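Local coordinates for protein nicotinate phosphoribosyltransferase (Porphyromonas gingivalis, PDB 2IM5) that probably joins nicotinate to the ribose of 5-phosphoribosyl 1-diphosphate at the expense of ATP, forming nicotinate mononucleotide on the way to NAD, at residues G152-F165 with L183-S195. Sequence-based numbering, arbitrary orientation.
Sequences GELMREHRATFSIF and LKQYAGESLFGTS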
ATOM      1  N   GLY A 152      -3.445  16.016 -14.833  1.00 27.38           N
ATOM      2  CA  GLY A 152      -3.560  15.016 -15.875  1.00 29.06           C
ATOM      3  C   GLY A 152      -2.886  15.454 -17.164  1.00 30.77           C
ATOM      4  O   GLY A 152      -2.114  14.698 -17.760  1.00 28.87           O
ATOM      5  N   GLU A 153      -3.169  16.683 -17.597  1.00 32.64           N
ATOM      6  CA  GLU A 153      -2.587  17.202 -18.832  1.00 34.27           C
ATOM      7  C   GLU A 153      -1.068  17.271 -18.724  1.00 33.33           C
ATOM      8  O   GLU A 153      -0.353  16.964 -19.680  1.00 33.71           O
ATOM      9  CB  GLU A 153      -3.174  18.581 -19.156  1.00 37.59           C
ATOM     10  CG  GLU A 153      -4.699  18.559 -19.338  1.00 45.62           C
ATOM     11  CD  GLU A 153      -5.312  19.938 -19.610  1.00 50.34           C
ATOM     12  OE1 GLU A 153      -5.011  20.894 -18.860  1.00 52.35           O
ATOM     13  OE2 GLU A 153      -6.112  20.062 -20.570  1.00 54.75           O
ATOM     14  N   LEU A 154      -0.574  17.655 -17.552  1.00 31.17           N
ATOM     15  CA  LEU A 154       0.863  17.744 -17.336  1.00 31.51           C
ATOM     16  C   LEU A 154       1.536  16.375 -17.475  1.00 32.14           C
ATOM     17  O   LEU A 154       2.542  16.239 -18.175  1.00 32.65           O
ATOM     18  CB  LEU A 154       1.150  18.315 -15.945  1.00 31.90           C
ATOM     19  CG  LEU A 154       2.628  18.522 -15.591  1.00 32.53           C
ATOM     20  CD1 LEU A 154       3.215  19.651 -16.435  1.00 32.97           C
ATOM     21  CD2 LEU A 154       2.755  18.858 -14.115  1.00 31.84           C
ATOM     22  N   MET A 155       0.986  15.365 -16.800  1.00 30.33           N
ATOM     23  CA  MET A 155       1.552  14.021 -16.865  1.00 28.89           C
ATOM     24  C   MET A 155       1.506  13.511 -18.308  1.00 30.08           C
ATOM     25  O   MET A 155       2.451  12.874 -18.780  1.00 28.65           O
ATOM     26  CB  MET A 155       0.775  13.061 -15.952  1.00 27.33           C
ATOM     27  CG  MET A 155       0.845  13.381 -14.448  1.00 26.83           C
ATOM     28  SD  MET A 155       2.509  13.243 -13.699  1.00 22.92           S
ATOM     29  CE  MET A 155       2.575  11.545 -13.380  1.00 28.28           C
ATOM     30  N   ARG A 156       0.403  13.797 -18.999  1.00 30.59           N
ATOM     31  CA  ARG A 156       0.226  13.375 -20.388  1.00 32.34           C
ATOM     32  C   ARG A 156       1.310  13.998 -21.262  1.00 33.64           C
ATOM     33  O   ARG A 156       1.982  13.310 -22.025  1.00 33.80           O
ATOM     34  CB  ARG A 156      -1.153  13.809 -20.899  1.00 31.53           C
ATOM     35  CG  ARG A 156      -1.484  13.351 -22.312  1.00 32.22           C
ATOM     36  CD  ARG A 156      -2.811  13.946 -22.754  1.00 32.84           C
ATOM     37  NE  ARG A 156      -2.725  15.402 -22.859  1.00 33.96           N
ATOM     38  CZ  ARG A 156      -3.751  16.235 -22.710  1.00 34.63           C
ATOM     39  NH1 ARG A 156      -4.968  15.772 -22.441  1.00 34.68           N
ATOM     40  NH2 ARG A 156      -3.557  17.539 -22.825  1.00 35.32           N
ATOM     41  N   GLU A 157       1.475  15.308 -21.128  1.00 35.39           N
ATOM     42  CA  GLU A 157       2.461  16.059 -21.895  1.00 37.31           C
ATOM     43  C   GLU A 157       3.869  15.513 -21.710  1.00 36.91           C
ATOM     44  O   GLU A 157       4.604  15.347 -22.684  1.00 36.82           O
ATOM     45  CB  GLU A 157       2.425  17.533 -21.482  1.00 40.54           C
ATOM     46  CG  GLU A 157       3.450  18.411 -22.179  1.00 47.18           C
ATOM     47  CD  GLU A 157       3.624  19.769 -21.498  1.00 51.15           C
ATOM     48  OE1 GLU A 157       2.608  20.476 -21.303  1.00 52.66           O
ATOM     49  OE2 GLU A 157       4.778  20.126 -21.161  1.00 52.66           O
ATOM     50  N   HIS A 158       4.255  15.244 -20.465  1.00 36.36           N
ATOM     51  CA  HIS A 158       5.593  14.713 -20.192  1.00 35.07           C
ATOM     52  C   HIS A 158       5.678  13.191 -20.296  1.00 34.76           C
ATOM     53  O   HIS A 158       6.731  12.609 -20.037  1.00 35.55           O
ATOM     54  CB  HIS A 158       6.080  15.150 -18.805  1.00 33.63           C
ATOM     55  CG  HIS A 158       6.361  16.617 -18.694  1.00 33.75           C
ATOM     56  ND1 HIS A 158       5.363  17.568 -18.655  1.00 33.92           N
ATOM     57  CD2 HIS A 158       7.530  17.297 -18.635  1.00 31.99           C
ATOM     58  CE1 HIS A 158       5.905  18.768 -18.576  1.00 32.51           C
ATOM     59  NE2 HIS A 158       7.219  18.631 -18.563  1.00 32.22           N
ATOM     60  N   ARG A 159       4.574  12.551 -20.675  1.00 36.08           N
ATOM     61  CA  ARG A 159       4.546  11.096 -20.808  1.00 36.03           C
ATOM     62  C   ARG A 159       5.056  10.421 -19.542  1.00 34.51           C
ATOM     63  O   ARG A 159       5.869   9.500 -19.597  1.00 32.52           O
ATOM     64  CB  ARG A 159       5.396  10.667 -22.002  1.00 39.35           C
ATOM     65  CG  ARG A 159       4.875  11.187 -23.326  1.00 44.26           C
ATOM     66  CD  ARG A 159       5.856  10.919 -24.448  1.00 49.62           C
ATOM     67  NE  ARG A 159       5.344  11.401 -25.729  1.00 54.24           N
ATOM     68  CZ  ARG A 159       4.325  10.853 -26.385  1.00 56.01           C
ATOM     69  NH1 ARG A 159       3.699   9.795 -25.884  1.00 56.72           N
ATOM     70  NH2 ARG A 159       3.926  11.370 -27.540  1.00 57.66           N
ATOM     71  N   ALA A 160       4.578  10.898 -18.399  1.00 33.93           N
ATOM     72  CA  ALA A 160       4.975  10.344 -17.116  1.00 32.91           C
ATOM     73  C   ALA A 160       3.985   9.259 -16.698  1.00 32.50           C
ATOM     74  O   ALA A 160       2.882   9.564 -16.232  1.00 34.04           O
ATOM     75  CB  ALA A 160       5.027  11.451 -16.065  1.00 33.60           C
ATOM     76  N   THR A 161       4.376   7.997 -16.883  1.00 29.66           N
ATOM     77  CA  THR A 161       3.531   6.860 -16.515  1.00 27.13           C
ATOM     78  C   THR A 161       3.273   6.876 -15.014  1.00 23.52           C
ATOM     79  O   THR A 161       4.213   6.821 -14.226  1.00 21.91           O
ATOM     80  CB  THR A 161       4.208   5.526 -16.872  1.00 26.59           C
ATOM     81  OG1 THR A 161       4.443   5.483 -18.281  1.00 29.13           O
ATOM     82  CG2 THR A 161       3.324   4.348 -16.467  1.00 27.52           C
ATOM     83  N   PHE A 162       2.007   6.946 -14.619  1.00 21.18           N
ATOM     84  CA  PHE A 162       1.678   6.980 -13.202  1.00 20.74           C
ATOM     85  C   PHE A 162       0.413   6.208 -12.862  1.00 19.67           C
ATOM     86  O   PHE A 162      -0.412   5.926 -13.731  1.00 19.20           O
ATOM     87  CB  PHE A 162       1.535   8.432 -12.734  1.00 22.37           C
ATOM     88  CG  PHE A 162       0.237   9.083 -13.140  1.00 21.73           C
ATOM     89  CD1 PHE A 162      -0.831   9.153 -12.246  1.00 20.99           C
ATOM     90  CD2 PHE A 162       0.075   9.605 -14.418  1.00 21.50           C
ATOM     91  CE1 PHE A 162      -2.042   9.731 -12.620  1.00 21.33           C
ATOM     92  CE2 PHE A 162      -1.130  10.185 -14.803  1.00 21.35           C
ATOM     93  CZ  PHE A 162      -2.190  10.248 -13.904  1.00 21.26           C
ATOM     94  N   SER A 163       0.279   5.871 -11.583  1.00 18.49           N
ATOM     95  CA  SER A 163      -0.876   5.144 -11.075  1.00 19.03           C
ATOM     96  C   SER A 163      -1.408   5.900  -9.865  1.00 19.12           C
ATOM     97  O   SER A 163      -0.653   6.601  -9.186  1.00 18.04           O
ATOM     98  CB  SER A 163      -0.481   3.717 -10.650  1.00 18.96           C
ATOM     99  OG  SER A 163      -0.071   2.923 -11.751  1.00 18.38           O
ATOM    100  N   ILE A 164      -2.702   5.750  -9.603  1.00 19.08           N
ATOM    101  CA  ILE A 164      -3.349   6.406  -8.469  1.00 19.58           C
ATOM    102  C   ILE A 164      -3.272   5.493  -7.238  1.00 20.56           C
ATOM    103  O   ILE A 164      -3.894   4.430  -7.212  1.00 19.62           O
ATOM    104  CB  ILE A 164      -4.834   6.708  -8.789  1.00 19.03           C
ATOM    105  CG1 ILE A 164      -4.924   7.513 -10.090  1.00 19.19           C
ATOM    106  CG2 ILE A 164      -5.481   7.459  -7.627  1.00 18.09           C
ATOM    107  CD1 ILE A 164      -6.338   7.697 -10.614  1.00 18.12           C
ATOM    108  N   PHE A 165      -2.503   5.917  -6.234  1.00 21.82           N
ATOM    109  CA  PHE A 165      -2.310   5.171  -4.985  1.00 23.31           C
ATOM    110  C   PHE A 165      -2.769   5.986  -3.768  1.00 25.00           C
ATOM    111  O   PHE A 165      -2.112   5.932  -2.730  1.00 26.84           O
ATOM    112  CB  PHE A 165      -0.816   4.879  -4.735  1.00 23.52           C
ATOM    113  CG  PHE A 165      -0.186   3.894  -5.677  1.00 22.24           C
ATOM    114  CD1 PHE A 165      -0.937   3.193  -6.610  1.00 23.52           C
ATOM    115  CD2 PHE A 165       1.186   3.649  -5.596  1.00 22.40           C
ATOM    116  CE1 PHE A 165      -0.333   2.252  -7.453  1.00 22.78           C
ATOM    117  CE2 PHE A 165       1.801   2.716  -6.430  1.00 21.98           C
ATOM    118  CZ  PHE A 165       1.040   2.015  -7.361  1.00 23.83           C
ATOM    119  N   LEU A 183      -8.872  12.285 -14.281  1.00 24.06           N
ATOM    120  CA  LEU A 183      -7.549  11.875 -14.743  1.00 24.08           C
ATOM    121  C   LEU A 183      -7.660  10.962 -15.959  1.00 22.59           C
ATOM    122  O   LEU A 183      -6.898  11.092 -16.912  1.00 23.89           O
ATOM    123  CB  LEU A 183      -6.783  11.178 -13.614  1.00 21.26           C
ATOM    124  CG  LEU A 183      -6.275  12.136 -12.536  1.00 22.48           C
ATOM    125  CD1 LEU A 183      -5.666  11.370 -11.365  1.00 21.11           C
ATOM    126  CD2 LEU A 183      -5.235  13.063 -13.158  1.00 21.96           C
ATOM    127  N   LYS A 184      -8.619  10.047 -15.923  1.00 23.12           N
ATOM    128  CA  LYS A 184      -8.821   9.130 -17.035  1.00 24.91           C
ATOM    129  C   LYS A 184      -9.116   9.929 -18.298  1.00 25.30           C
ATOM    130  O   LYS A 184      -8.683   9.576 -19.390  1.00 24.58           O
ATOM    131  CB  LYS A 184      -9.997   8.197 -16.748  1.00 24.14           C
ATOM    132  CG  LYS A 184     -10.259   7.209 -17.868  1.00 26.71           C
ATOM    133  CD  LYS A 184     -11.596   6.513 -17.726  1.00 26.74           C
ATOM    134  CE  LYS A 184     -11.838   5.570 -18.901  1.00 27.66           C
ATOM    135  NZ  LYS A 184     -13.134   4.858 -18.796  1.00 31.12           N
ATOM    136  N   GLN A 185      -9.854  11.016 -18.122  1.00 26.99           N
ATOM    137  CA  GLN A 185     -10.259  11.882 -19.221  1.00 29.76           C
ATOM    138  C   GLN A 185      -9.140  12.776 -19.774  1.00 28.94           C
ATOM    139  O   GLN A 185      -9.089  13.043 -20.974  1.00 30.39           O
ATOM    140  CB  GLN A 185     -11.431  12.752 -18.753  1.00 33.68           C
ATOM    141  CG  GLN A 185     -12.176  13.474 -19.855  1.00 41.37           C
ATOM    142  CD  GLN A 185     -13.243  14.420 -19.313  1.00 45.56           C
ATOM    143  OE1 GLN A 185     -13.954  14.093 -18.355  1.00 47.68           O
ATOM    144  NE2 GLN A 185     -13.369  15.594 -19.937  1.00 47.28           N
ATOM    145  N   TYR A 186      -8.226  13.214 -18.915  1.00 28.05           N
ATOM    146  CA  TYR A 186      -7.163  14.112 -19.357  1.00 27.98           C
ATOM    147  C   TYR A 186      -5.728  13.610 -19.368  1.00 26.44           C
ATOM    148  O   TYR A 186      -4.875  14.223 -20.013  1.00 24.17           O
ATOM    149  CB  TYR A 186      -7.216  15.398 -18.530  1.00 30.12           C
ATOM    150  CG  TYR A 186      -8.467  16.216 -18.758  1.00 33.11           C
ATOM    151  CD1 TYR A 186      -8.588  17.047 -19.875  1.00 34.94           C
ATOM    152  CD2 TYR A 186      -9.533  16.153 -17.867  1.00 32.35           C
ATOM    153  CE1 TYR A 186      -9.743  17.801 -20.092  1.00 34.56           C
ATOM    154  CE2 TYR A 186     -10.689  16.898 -18.078  1.00 33.60           C
ATOM    155  CZ  TYR A 186     -10.787  17.721 -19.189  1.00 33.60           C
ATOM    156  OH  TYR A 186     -11.927  18.461 -19.397  1.00 33.69           O
ATOM    157  N   ALA A 187      -5.446  12.516 -18.666  1.00 25.60           N
ATOM    158  CA  ALA A 187      -4.072  12.010 -18.622  1.00 25.43           C
ATOM    159  C   ALA A 187      -3.641  11.201 -19.843  1.00 24.76           C
ATOM    160  O   ALA A 187      -2.451  10.945 -20.025  1.00 23.11           O
ATOM    161  CB  ALA A 187      -3.864  11.188 -17.360  1.00 26.29           C
ATOM    162  N   GLY A 188      -4.599  10.811 -20.679  1.00 25.28           N
ATOM    163  CA  GLY A 188      -4.260  10.028 -21.850  1.00 26.63           C
ATOM    164  C   GLY A 188      -3.627   8.706 -21.453  1.00 27.73           C
ATOM    165  O   GLY A 188      -4.057   8.066 -20.494  1.00 27.71           O
ATOM    166  N   GLU A 189      -2.592   8.306 -22.181  1.00 27.96           N
ATOM    167  CA  GLU A 189      -1.906   7.052 -21.904  1.00 29.80           C
ATOM    168  C   GLU A 189      -0.986   7.117 -20.680  1.00 28.62           C
ATOM    169  O   GLU A 189      -0.504   6.091 -20.213  1.00 28.76           O
ATOM    170  CB  GLU A 189      -1.102   6.619 -23.134  1.00 32.87           C
ATOM    171  CG  GLU A 189      -1.969   6.282 -24.352  1.00 40.08           C
ATOM    172  CD  GLU A 189      -1.152   6.027 -25.620  1.00 43.97           C
ATOM    173  OE1 GLU A 189      -0.351   5.059 -25.647  1.00 46.71           O
ATOM    174  OE2 GLU A 189      -1.313   6.799 -26.592  1.00 44.74           O
ATOM    175  N   SER A 190      -0.744   8.311 -20.151  1.00 26.65           N
ATOM    176  CA  SER A 190       0.134   8.434 -18.993  1.00 25.49           C
ATOM    177  C   SER A 190      -0.457   7.765 -17.747  1.00 23.36           C
ATOM    178  O   SER A 190       0.275   7.340 -16.859  1.00 21.81           O
ATOM    179  CB  SER A 190       0.443   9.904 -18.698  1.00 27.87           C
ATOM    180  OG  SER A 190      -0.687  10.582 -18.172  1.00 32.95           O
ATOM    181  N   LEU A 191      -1.778   7.670 -17.685  1.00 21.64           N
ATOM    182  CA  LEU A 191      -2.435   7.024 -16.553  1.00 21.79           C
ATOM    183  C   LEU A 191      -2.365   5.507 -16.722  1.00 20.83           C
ATOM    184  O   LEU A 191      -3.075   4.935 -17.541  1.00 22.35           O
ATOM    185  CB  LEU A 191      -3.903   7.455 -16.465  1.00 20.27           C
ATOM    186  CG  LEU A 191      -4.746   6.759 -15.388  1.00 22.19           C
ATOM    187  CD1 LEU A 191      -4.207   7.133 -14.013  1.00 21.62           C
ATOM    188  CD2 LEU A 191      -6.223   7.161 -15.525  1.00 20.30           C
ATOM    189  N   PHE A 192      -1.510   4.853 -15.947  1.00 21.81           N
ATOM    190  CA  PHE A 192      -1.382   3.406 -16.044  1.00 21.70           C
ATOM    191  C   PHE A 192      -2.616   2.712 -15.472  1.00 21.67           C
ATOM    192  O   PHE A 192      -3.190   1.813 -16.094  1.00 22.11           O
ATOM    193  CB  PHE A 192      -0.139   2.929 -15.297  1.00 22.56           C
ATOM    194  CG  PHE A 192       0.048   1.441 -15.343  1.00 24.95           C
ATOM    195  CD1 PHE A 192       0.484   0.819 -16.508  1.00 24.78           C
ATOM    196  CD2 PHE A 192      -0.267   0.653 -14.239  1.00 24.75           C
ATOM    197  CE1 PHE A 192       0.600  -0.565 -16.573  1.00 25.13           C
ATOM    198  CE2 PHE A 192      -0.155  -0.733 -14.293  1.00 25.26           C
ATOM    199  CZ  PHE A 192       0.279  -1.343 -15.465  1.00 25.04           C
ATOM    200  N   GLY A 193      -3.020   3.132 -14.278  1.00 20.47           N
ATOM    201  CA  GLY A 193      -4.179   2.532 -13.643  1.00 19.80           C
ATOM    202  C   GLY A 193      -4.339   3.028 -12.221  1.00 19.06           C
ATOM    203  O   GLY A 193      -3.772   4.056 -11.853  1.00 18.70           O
ATOM    204  N   THR A 194      -5.110   2.302 -11.422  1.00 19.35           N
ATOM    205  CA  THR A 194      -5.335   2.684 -10.035  1.00 19.97           C
ATOM    206  C   THR A 194      -5.231   1.485  -9.101  1.00 19.91           C
ATOM    207  O   THR A 194      -5.474   0.340  -9.496  1.00 19.01           O
ATOM    208  CB  THR A 194      -6.724   3.315  -9.845  1.00 20.69           C
ATOM    209  OG1 THR A 194      -6.918   3.641  -8.459  1.00 21.51           O
ATOM    210  CG2 THR A 194      -7.804   2.343 -10.282  1.00 19.84           C
ATOM    211  N   SER A 195      -4.869   1.769  -7.858  1.00 18.14           N
ATOM    212  CA  SER A 195      -4.729   0.738  -6.854  1.00 18.30           C
ATOM    213  C   SER A 195      -6.101   0.344  -6.319  1.00 18.14           C
ATOM    214  O   SER A 195      -6.291  -0.782  -5.850  1.00 17.77           O
ATOM    215  CB  SER A 195      -3.834   1.248  -5.725  1.00 19.29           C
ATOM    216  OG  SER A 195      -3.636   0.244  -4.752  1.00 22.99           O
TER
HETATM  217  O   HOH W   1      -6.357   4.763  -5.519  1.00 27.58           O
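Phe-162 and Ile-164 meet the segment 183-195 with both backbone and side chain. Their main chains run parallel to residues 191-194 and are stitched on by four bonds: Phe-162 N to Ser-190 O, Phe-192 N to Phe-162 O, Ile-164 N to Gly-193 O and Ser-195 N to Ile-164 O. The Phe-192 N to Phe-162 O bond is the shortest, at 2.7 Å. A water further bridges Ile-164 O and Thr-194 OG1, a hydroxyl also bonded to Asn-196 N.

With CG between its backbone N and carbonyl carbon (chi1 77°), Phe-162 lays its ring against strand 191-194 and the end of helix 173-186. Leu-191 CA sits over one face, 4.3 Å from the ring centroid in a CH-pi contact, while Leu-191 CD1 meets Phe-162 CE1 at 3.7 Å. Ala-187 CB and Leu-183 CD1 close on the ring edge. Leu-183 divides its methyls: CD1 touches Ile-164 CD1 at 3.8 Å, and CD2 packs on Gly-152 CA at 3.7 Å.

At Gly-152 the two helices come close, the lack of a side chain leaving room for it, and Ala-187 CA lies just 3.4 Å from Gly-152 O in a CH...O contact. Three residues on, Ser-190 OG turns back to bond Ala-187 O (2.6 Å), which also accepts from Ser-190 N on the same side of its plane. The same hydroxyl lies at the edge of the Phe-162 ring, in its plane, 3.4 Å from Phe-162 CE2. Arg-156 runs its CB and CG past Ala-187 O.

Beyond the pair, Phe-328 touches Phe-162, and strand 325-330 bonds to the other edge of strand 162-164. Strand 162-164, helix 173-186 and strand 191-194 form a beta-alpha-beta crossover within the parallel sheet of the TIM-barrel-like domain of the NAPRTase family.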